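Metallophosphoesterase (PDB 3RQZ) binds two zinc ions in a calcineurin-like phosphoesterase fold and probably hydrolyses phosphate esters. Local coordinates at residues I59-N64 with T114-G118. Sequence-based numbering, arbitrary orientation.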
loop_
_atom_site.group_PDB
_atom_site.type_symbol
_atom_site.label_atom_id
_atom_site.label_comp_id
_atom_site.label_asym_id
_atom_site.label_seq_id
_atom_site.Cartn_x
_atom_site.Cartn_y
_atom_site.Cartn_z
ATOM N N ILE A 59 -6.324 11.537 -0.432
ATOM C CA ILE A 59 -6.383 10.229 -1.083
ATOM C C ILE A 59 -6.052 9.163 -0.040
ATOM O O ILE A 59 -4.929 9.090 0.442
ATOM C CB ILE A 59 -5.417 10.111 -2.313
ATOM C CG1 ILE A 59 -5.734 11.151 -3.398
ATOM C CG2 ILE A 59 -5.469 8.671 -2.941
ATOM C CD1 ILE A 59 -6.898 10.776 -4.251
ATOM N N SER A 60 -7.047 8.371 0.333
ATOM C CA SER A 60 -6.863 7.279 1.286
ATOM C C SER A 60 -7.956 6.267 0.957
ATOM O O SER A 60 -9.137 6.502 1.241
ATOM C CB SER A 60 -7.036 7.783 2.734
ATOM O OG SER A 60 -6.820 6.733 3.689
ATOM N N VAL A 61 -7.584 5.163 0.308
ATOM C CA VAL A 61 -8.575 4.222 -0.139
ATOM C C VAL A 61 -8.467 2.940 0.724
ATOM O O VAL A 61 -7.441 2.692 1.344
ATOM C CB VAL A 61 -8.472 3.947 -1.706
ATOM C CG1 VAL A 61 -8.730 5.259 -2.521
ATOM C CG2 VAL A 61 -7.128 3.345 -2.091
ATOM N N ILE A 62 -9.552 2.176 0.806
ATOM C CA ILE A 62 -9.626 1.039 1.700
ATOM C C ILE A 62 -8.923 -0.130 1.011
ATOM O O ILE A 62 -8.971 -0.244 -0.232
ATOM C CB ILE A 62 -11.113 0.702 2.030
ATOM C CG1 ILE A 62 -11.208 -0.382 3.079
ATOM C CG2 ILE A 62 -11.922 0.241 0.786
ATOM C CD1 ILE A 62 -11.937 0.050 4.290
ATOM N N GLY A 63 -8.227 -0.958 1.800
ATOM C CA GLY A 63 -7.666 -2.233 1.309
ATOM C C GLY A 63 -8.506 -3.423 1.764
ATOM O O GLY A 63 -9.443 -3.260 2.573
ATOM N N ASN A 64 -8.197 -4.622 1.257
ATOM C CA ASN A 64 -8.981 -5.809 1.642
ATOM C C ASN A 64 -8.831 -6.150 3.135
ATOM O O ASN A 64 -9.796 -6.597 3.799
ATOM C CB ASN A 64 -8.628 -7.021 0.743
ATOM C CG ASN A 64 -7.120 -7.305 0.698
ATOM O OD1 ASN A 64 -6.326 -6.434 0.347
ATOM N ND2 ASN A 64 -6.735 -8.542 1.011
ATOM N N THR A 114 -6.277 7.915 -11.039
ATOM C CA THR A 114 -7.249 7.056 -10.409
ATOM C C THR A 114 -6.435 6.276 -9.398
ATOM O O THR A 114 -5.270 5.896 -9.695
ATOM C CB THR A 114 -7.892 6.097 -11.440
ATOM O OG1 THR A 114 -8.602 6.874 -12.423
ATOM C CG2 THR A 114 -8.843 5.109 -10.744
ATOM N N VAL A 115 -7.005 6.061 -8.200
ATOM C CA VAL A 115 -6.283 5.346 -7.135
ATOM C C VAL A 115 -7.208 4.286 -6.514
ATOM O O VAL A 115 -8.354 4.603 -6.125
ATOM C CB VAL A 115 -5.815 6.310 -6.015
ATOM C CG1 VAL A 115 -5.080 5.475 -4.878
ATOM C CG2 VAL A 115 -4.912 7.427 -6.588
ATOM N N VAL A 116 -6.727 3.042 -6.479
ATOM C CA VAL A 116 -7.434 1.898 -5.903
ATOM C C VAL A 116 -6.402 1.018 -5.184
ATOM O O VAL A 116 -5.183 1.134 -5.383
ATOM C CB VAL A 116 -8.140 1.013 -6.987
ATOM C CG1 VAL A 116 -9.347 1.760 -7.628
ATOM C CG2 VAL A 116 -7.121 0.581 -8.098
ATOM N N HIS A 117 -6.892 0.127 -4.335
ATOM C CA HIS A 117 -6.000 -0.764 -3.659
ATOM C C HIS A 117 -5.514 -1.877 -4.588
ATOM O O HIS A 117 -4.345 -2.245 -4.570
ATOM C CB HIS A 117 -6.715 -1.402 -2.463
ATOM C CG HIS A 117 -5.849 -2.365 -1.722
ATOM N ND1 HIS A 117 -4.743 -1.950 -1.015
ATOM C CD2 HIS A 117 -5.906 -3.715 -1.590
ATOM C CE1 HIS A 117 -4.151 -3.007 -0.478
ATOM N NE2 HIS A 117 -4.842 -4.089 -0.806
ATOM N N GLY A 118 -6.431 -2.452 -5.343
ATOM C CA GLY A 118 -6.133 -3.656 -6.130
ATOM C C GLY A 118 -6.130 -3.350 -7.619
ATOM O O GLY A 118 -5.074 -3.241 -8.245
HETATM O O HOH W 1 -9.353 0.253 -2.971
#
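Gly63 CA sits over one face of the His117 imidazole, 3.6 Å from the ring centroid and 14° off the ring normal, a CH-pi contact. Ile62 O and the side chain of Asn64 approach the same ring obliquely, the carbonyl oxygen coming within 3.4 Å of His117 CB; the side chains of Asn64 and His117 cross at about a right angle, with the amide plane 40° from the ring. His117 reaches Gly63 because its CG is anti to the backbone N (chi1 179°), and a hydrogen bond from ND1 to Leu35 O helps fix the ring's rotation. Gly63, with no side chain, lets its CA come down onto the ring. Beside the ring, one water bridges Ile62 O and His117 N, at 2.8 Å from each, accepting from His117 N.

Farther from the metals the contact turns apolar. Ile59 CG2 rests against Val115 CG1 at 3.8 Å, while Val61 CG2 sits 4.1 Å from the same methyl and also covers the peptide between Val116 and His117. Met108 adjoins both Ile59 and Val61, so these side chains fill part of the layer between the two sheets of the sandwich.

Gly63 occupies the N-cap position of helix 64-69, and its N is hydrogen-bonded to Asp66 OD2. Replacing His117 by an alanine removes the ring and would probably leave Gly63 CA without its aromatic cover and Leu35 O without this donor. The ring also touches the zinc ligands Asp11 and Asp37 and meets the ring of His150. Asn64, from the family's Gly-Asn-His-Asp motif, approaches a zinc ion; the contact thus carries apolar packing into the wall of the dinuclear centre, consistent with the metal-site role of the equivalent asparagine and histidine in relatives.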